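Local coordinates for ABC transporter substrate-binding protein (PDB 3UN6) that probably serves as the ligand-binding component of an ABC-type import system and binds zinc, at residues Glu171-Pro174 against Ala175-Pro178; Val191-Pro194 against Phe195-Gly199; Phe72-Trp75 against Pro76-Met79. All coordinates share one frame; numbering follows the deposited sequence.

How the contacts relate
All three contacts sit where a strand or loop turns into a helix, and all come close to bound zinc: the side chains of Pro174, Val191 and Trp75 each lie, at their nearest atoms, about 4 Å from a zinc ion, in a region where His46, Cys220 and Cys221 bind the metal. Contacts 1 and 2, with centres about 10 Å apart, pack directly. Pro174 CB lies 3.5 Å from Phe195 CD2, and Met177 SE 3.7 Å from Val191 CB. Contact 3 follows strand 66-71 of the other, five-stranded sheet, and meets contact 1 where Ser173 CB comes within 3.3 Å of Asn73 O. Contacts 2 and 3 do not touch; their centres are about 17 Å apart. Contact 1 thus lies between the other two.

Contact 1. Residues Glu171-Pro174 against Ala175-Pro178; sequences EMSP and AEMP
Selenomethionines Met172 and Met177 form the apolar part of this turn, their side chains passing at a slant with CG against CG at 3.7 Å. Met172 CG sits between its own backbone N and carbonyl carbon (chi1 63°), which brings the chain over Met177, and its SE also rests near Met177 CG. The Met177 chain runs out straight past CG and carries its methyl CE to 3.5 Å from Met172 O. Two backbone hydrogen bonds close the turn: Glu176 N to Ser173 O at 3.1 Å, and the straighter Met177 N to Pro174 O at 3.0 Å (164°). This turn leads from strand 167-171 into helix 177-182, the first half of a beta-alpha-beta crossover that returns on strand 188-192, parallel to the same central strand 138-142. The polar side lies at Ser173, whose OG is 3.0 Å from Glu176 CG and 3.0 Å from Glu176 OE1, the extended glutamate chain passing alongside the serine hydroxyl. Outside these two segments, Pro174 packs on Val191 and Phe195, while Met177 lies on Tyr189 and Val191 of strand 188-192. Glu171, at the strand end, makes a salt bridge with Arg145.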
loop_
_atom_site.group_PDB
_atom_site.type_symbol
_atom_site.label_atom_id
_atom_site.label_comp_id
_atom_site.label_asym_id
_atom_site.label_seq_id
_atom_site.Cartn_x
_atom_site.Cartn_y
_atom_site.Cartn_z
ATOM N N GLU A 171 -4.171 14.371 6.463
ATOM C CA GLU A 171 -4.453 13.504 5.320
ATOM C C GLU A 171 -4.232 14.219 3.996
ATOM O O GLU A 171 -4.670 15.343 3.812
ATOM C CB GLU A 171 -5.899 12.999 5.383
ATOM C CG GLU A 171 -6.166 11.963 6.490
ATOM C CD GLU A 171 -7.656 11.683 6.663
ATOM O OE1 GLU A 171 -8.111 10.564 6.369
ATOM O OE2 GLU A 171 -8.374 12.601 7.067
HETATM N N MSE A 172 -3.545 13.563 3.079
HETATM C CA MSE A 172 -3.348 14.137 1.758
HETATM C C MSE A 172 -2.931 13.060 0.772
HETATM O O MSE A 172 -2.547 11.973 1.160
HETATM C CB MSE A 172 -2.328 15.273 1.796
HETATM C CG MSE A 172 -0.943 14.856 2.221
HETATM SE SE MSE A 172 0.222 16.446 2.371
HETATM C CE MSE A 172 -0.677 17.356 3.860
ATOM N N SER A 173 -3.067 13.345 -0.511
ATOM C CA SER A 173 -2.649 12.377 -1.520
ATOM C C SER A 173 -1.118 12.266 -1.501
ATOM O O SER A 173 -0.417 13.222 -1.182
ATOM C CB SER A 173 -3.131 12.797 -2.909
ATOM O OG SER A 173 -2.632 14.066 -3.228
ATOM N N PRO A 174 -0.594 11.084 -1.813
ATOM C CA PRO A 174 0.852 10.899 -1.851
ATOM C C PRO A 174 1.569 11.926 -2.737
ATOM O O PRO A 174 2.568 12.524 -2.291
ATOM C CB PRO A 174 0.997 9.477 -2.423
ATOM C CG PRO A 174 -0.268 8.798 -1.990
ATOM C CD PRO A 174 -1.323 9.834 -2.079
ATOM N N ALA A 175 1.048 12.159 -3.955
ATOM C CA ALA A 175 1.665 13.101 -4.911
ATOM C C ALA A 175 1.783 14.541 -4.390
ATOM O O ALA A 175 2.578 15.332 -4.901
ATOM C CB ALA A 175 0.885 13.105 -6.255
ATOM N N GLU A 176 0.973 14.886 -3.409
ATOM C CA GLU A 176 0.979 16.238 -2.847
ATOM C C GLU A 176 1.984 16.423 -1.717
ATOM O O GLU A 176 2.235 17.546 -1.286
ATOM C CB GLU A 176 -0.424 16.571 -2.322
ATOM C CG GLU A 176 -1.453 16.782 -3.403
ATOM C CD GLU A 176 -2.864 17.107 -2.874
ATOM O OE1 GLU A 176 -3.246 16.618 -1.780
ATOM O OE2 GLU A 176 -3.602 17.847 -3.588
HETATM N N MSE A 177 2.570 15.330 -1.229
HETATM C CA MSE A 177 3.453 15.413 -0.062
HETATM C C MSE A 177 4.776 16.146 -0.274
HETATM O O MSE A 177 5.160 16.960 0.566
HETATM C CB MSE A 177 3.644 14.028 0.552
HETATM C CG MSE A 177 2.336 13.514 1.186
HETATM SE SE MSE A 177 2.548 11.737 1.812
HETATM C CE MSE A 177 0.646 11.345 2.322
ATOM N N PRO A 178 5.471 15.891 -1.397
ATOM C CA PRO A 178 6.742 16.609 -1.620
ATOM C C PRO A 178 6.601 18.127 -1.621
ATOM O O PRO A 178 7.406 18.813 -1.008
ATOM C CB PRO A 178 7.186 16.114 -2.999
ATOM C CG PRO A 178 6.633 14.766 -3.088
ATOM C CD PRO A 178 5.277 14.831 -2.396
#

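Contact 2. Residues Val191-Pro194 against Phe195-Gly199; sequences VAEP and FGALG
Glu193 reaches forward from the loop to meet the first turn of helix 195-201 with a single carboxylate oxygen. OE1 accepts from Gly196 N at 2.9 Å, nearly in line with its C-O bond, and from Ala197 N at 2.9 Å on its syn lone pair. The second bond is the straighter, 162° against 133°. A bend at chi2 (-68°) turns the carboxylate toward the helix start, although CB sets out away from it. The backbone tightens the same corner: Phe195 N bonds to Ala192 O at 3.2 Å, and Leu198 N bonds to Pro194 O at 2.9 Å. The peptide bond before Pro194 is cis, which probably helps the chain turn from strand 188-192 into the helix.

Round the Phe195 ring the packing is tight and mainly apolar. Pro194 lies alongside it, pointing the same way, with CG over one face and CD 3.9 Å from Phe195 CD2, while Ala192 O approaches the ring edge near its plane. Val191 CG1 meets Phe195 CB at 3.8 Å from the strand side. The far side of the contact is looser: Leu198 is partly exposed and meets this corner mainly through its backbone N and through CB, 3.4 Å from Pro194 O. Pro194 and Glu193 also touch Ser275 of helix 269-277.

Two N-H groups at the start of a helix thus converge on one oxygen of a buried carboxylate, and these bonds, together with the helix dipole, would favour a negatively charged Glu193.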
loop_
_atom_site.group_PDB
_atom_site.type_symbol
_atom_site.label_atom_id
_atom_site.label_comp_id
_atom_site.label_asym_id
_atom_site.label_seq_id
_atom_site.Cartn_x
_atom_site.Cartn_y
_atom_site.Cartn_z
ATOM N N VAL A 191 4.682 7.553 3.677
ATOM C CA VAL A 191 3.983 7.144 2.476
ATOM C C VAL A 191 4.727 6.008 1.805
ATOM O O VAL A 191 5.842 5.667 2.212
ATOM C CB VAL A 191 3.909 8.327 1.502
ATOM C CG1 VAL A 191 5.344 8.695 1.020
ATOM C CG2 VAL A 191 2.975 8.026 0.329
ATOM N N ALA A 192 4.082 5.379 0.816
ATOM C CA ALA A 192 4.729 4.325 0.059
ATOM C C ALA A 192 5.669 4.969 -0.940
ATOM O O ALA A 192 5.425 6.085 -1.405
ATOM C CB ALA A 192 3.694 3.477 -0.686
ATOM N N GLU A 193 6.734 4.275 -1.288
ATOM C CA GLU A 193 7.584 4.769 -2.357
ATOM C C GLU A 193 6.709 4.710 -3.608
ATOM O O GLU A 193 5.743 3.947 -3.646
ATOM C CB GLU A 193 8.836 3.933 -2.485
ATOM C CG GLU A 193 9.814 4.115 -1.317
ATOM C CD GLU A 193 10.469 5.516 -1.246
ATOM O OE1 GLU A 193 9.867 6.515 -1.694
ATOM O OE2 GLU A 193 11.595 5.616 -0.698
ATOM N N PRO A 194 7.034 5.512 -4.633
ATOM C CA PRO A 194 8.178 6.371 -4.769
ATOM C C PRO A 194 8.035 7.786 -4.217
ATOM O O PRO A 194 8.890 8.605 -4.489
ATOM C CB PRO A 194 8.335 6.439 -6.281
ATOM C CG PRO A 194 6.922 6.443 -6.769
ATOM C CD PRO A 194 6.129 5.654 -5.784
ATOM N N PHE A 195 7.020 8.050 -3.399
ATOM C CA PHE A 195 6.788 9.418 -2.939
ATOM C C PHE A 195 7.763 9.951 -1.897
ATOM O O PHE A 195 7.810 11.150 -1.661
ATOM C CB PHE A 195 5.296 9.648 -2.651
ATOM C CG PHE A 195 4.477 9.542 -3.899
ATOM C CD1 PHE A 195 4.508 10.583 -4.843
ATOM C CD2 PHE A 195 3.824 8.367 -4.219
ATOM C CE1 PHE A 195 3.821 10.488 -6.050
ATOM C CE2 PHE A 195 3.111 8.252 -5.441
ATOM C CZ PHE A 195 3.129 9.327 -6.361
ATOM N N GLY A 196 8.590 9.077 -1.328
ATOM C CA GLY A 196 9.646 9.524 -0.423
ATOM C C GLY A 196 10.849 9.904 -1.267
ATOM O O GLY A 196 11.395 11.013 -1.149
ATOM N N ALA A 197 11.251 8.984 -2.144
ATOM C CA ALA A 197 12.366 9.224 -3.025
ATOM C C ALA A 197 12.095 10.506 -3.822
ATOM O O ALA A 197 13.001 11.307 -4.033
ATOM C CB ALA A 197 12.575 8.042 -3.952
ATOM N N LEU A 198 10.843 10.713 -4.242
ATOM C CA LEU A 198 10.498 11.917 -5.002
ATOM C C LEU A 198 10.708 13.162 -4.132
ATOM O O LEU A 198 11.218 14.170 -4.616
ATOM C CB LEU A 198 9.061 11.860 -5.528
ATOM C CG LEU A 198 8.653 12.992 -6.464
ATOM C CD1 LEU A 198 9.528 13.027 -7.715
ATOM C CD2 LEU A 198 7.160 12.886 -6.843
ATOM N N GLY A 199 10.340 13.084 -2.852
ATOM C CA GLY A 199 10.576 14.195 -1.926
ATOM C C GLY A 199 12.051 14.604 -1.872
ATOM O O GLY A 199 12.380 15.795 -1.794
#

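Contact 3. Residues Phe72-Trp75 against Pro76-Met79; sequences FNNW and PDLM
Just past strand 66-71, the chain runs from Phe72 into helix 75-83, whose first turn is closed by Met79 N bonding to Trp75 O at 3.0 Å and a weak bond from Leu78 N to Asn74 O. Asn74 is the N-cap. Its OD1 accepts a nearly straight bond from Asp77 N at 2.9 Å, the N-H arriving tilted 33° from the carbonyl plane. CG lies between the backbone N and carbonyl carbon of Asn74 (chi1 59°), which swings the amide over the helix start. The same amide then donates through ND2 to Asp77 OD2 at 2.9 Å, nearly in its own plane but from above the carboxylate, the two flat groups being turned 69° apart. Both polar atoms of the amide are therefore engaged by one residue, which fixes its rotation. A water accepts from Asn73 N and gives a weak bond to the same OD2.

The apolar side begins with Phe72. Leu78 CA stands over the centre of its ring, 3.8 Å from the centroid, in a CH-pi contact, and Leu78 CB meets Phe72 CG at 3.8 Å. Leu78 then runs alongside Trp75, with CD1 4.0 Å from Trp75 CZ3.

Phe72 pairs through its backbone with Tyr41 of the neighbouring strand 36-41. The helix is the crossover of a beta-alpha-beta unit from strand 66-71 to strand 89-93, with Trp75 and Leu78 turned onto Thr92 of that strand. Trp75 and Met79 also touch Leu96 of helix 94-102.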
loop_
_atom_site.group_PDB
_atom_site.type_symbol
_atom_site.label_atom_id
_atom_site.label_comp_id
_atom_site.label_asym_id
_atom_site.label_seq_id
_atom_site.Cartn_x
_atom_site.Cartn_y
_atom_site.Cartn_z
ATOM N N PHE A 72 -5.911 6.010 -9.909
ATOM C CA PHE A 72 -6.470 7.039 -9.029
ATOM C C PHE A 72 -5.313 7.823 -8.430
ATOM O O PHE A 72 -4.212 7.311 -8.345
ATOM C CB PHE A 72 -7.311 6.382 -7.932
ATOM C CG PHE A 72 -8.563 5.740 -8.451
ATOM C CD1 PHE A 72 -8.581 4.402 -8.808
ATOM C CD2 PHE A 72 -9.706 6.496 -8.632
ATOM C CE1 PHE A 72 -9.719 3.802 -9.320
ATOM C CE2 PHE A 72 -10.865 5.920 -9.145
ATOM C CZ PHE A 72 -10.865 4.548 -9.499
ATOM N N ASN A 73 -5.557 9.080 -8.051
ATOM C CA ASN A 73 -4.516 9.943 -7.463
ATOM C C ASN A 73 -4.612 10.018 -5.937
ATOM O O ASN A 73 -3.726 10.544 -5.295
ATOM C CB ASN A 73 -4.641 11.384 -7.982
ATOM C CG ASN A 73 -4.630 11.480 -9.496
ATOM O OD1 ASN A 73 -5.400 12.263 -10.085
ATOM N ND2 ASN A 73 -3.769 10.691 -10.141
ATOM N N ASN A 74 -5.709 9.534 -5.373
ATOM C CA ASN A 74 -5.934 9.570 -3.924
ATOM C C ASN A 74 -6.798 8.401 -3.485
ATOM O O ASN A 74 -7.537 7.825 -4.291
ATOM C CB ASN A 74 -6.626 10.865 -3.521
ATOM C CG ASN A 74 -7.971 11.049 -4.215
ATOM O OD1 ASN A 74 -9.021 10.664 -3.692
ATOM N ND2 ASN A 74 -7.933 11.576 -5.422
ATOM N N TRP A 75 -6.726 8.082 -2.198
ATOM C CA TRP A 75 -7.454 6.941 -1.647
ATOM C C TRP A 75 -8.984 7.042 -1.590
ATOM O O TRP A 75 -9.668 6.071 -1.928
ATOM C CB TRP A 75 -6.884 6.551 -0.297
ATOM C CG TRP A 75 -5.479 6.070 -0.402
ATOM C CD1 TRP A 75 -4.366 6.710 0.032
ATOM C CD2 TRP A 75 -5.036 4.856 -1.003
ATOM N NE1 TRP A 75 -3.249 5.970 -0.243
ATOM C CE2 TRP A 75 -3.637 4.816 -0.876
ATOM C CE3 TRP A 75 -5.689 3.785 -1.621
ATOM C CZ2 TRP A 75 -2.877 3.756 -1.340
ATOM C CZ3 TRP A 75 -4.941 2.740 -2.093
ATOM C CH2 TRP A 75 -3.540 2.726 -1.953
ATOM N N PRO A 76 -9.533 8.194 -1.187
ATOM C CA PRO A 76 -11.002 8.270 -1.179
ATOM C C PRO A 76 -11.652 8.020 -2.555
ATOM O O PRO A 76 -12.627 7.281 -2.634
ATOM C CB PRO A 76 -11.272 9.698 -0.671
ATOM C CG PRO A 76 -10.098 9.971 0.229
ATOM C CD PRO A 76 -8.920 9.337 -0.494
ATOM N N ASP A 77 -11.114 8.596 -3.634
ATOM C CA ASP A 77 -11.662 8.330 -4.980
ATOM C C ASP A 77 -11.622 6.845 -5.328
ATOM O O ASP A 77 -12.559 6.293 -5.919
ATOM C CB ASP A 77 -10.880 9.067 -6.045
ATOM C CG ASP A 77 -11.156 10.541 -6.060
ATOM O OD1 ASP A 77 -12.067 10.980 -5.327
ATOM O OD2 ASP A 77 -10.456 11.258 -6.816
ATOM N N LEU A 78 -10.518 6.206 -4.992
ATOM C CA LEU A 78 -10.364 4.780 -5.265
ATOM C C LEU A 78 -11.427 3.943 -4.486
ATOM O O LEU A 78 -12.096 3.074 -5.071
ATOM C CB LEU A 78 -8.932 4.336 -4.982
ATOM C CG LEU A 78 -8.615 2.846 -5.139
ATOM C CD1 LEU A 78 -7.110 2.626 -5.505
ATOM C CD2 LEU A 78 -8.985 2.051 -3.903
HETATM N N MSE A 79 -11.594 4.212 -3.199
HETATM C CA MSE A 79 -12.594 3.490 -2.379
HETATM C C MSE A 79 -14.046 3.724 -2.863
HETATM O O MSE A 79 -14.858 2.806 -2.841
HETATM C CB MSE A 79 -12.457 3.866 -0.894
HETATM C CG MSE A 79 -11.177 3.369 -0.240
HETATM SE SE MSE A 79 -10.893 1.415 -0.484
HETATM C CE MSE A 79 -12.605 0.780 0.284
HETATM O O HOH W 1 -8.107 9.816 -8.720
#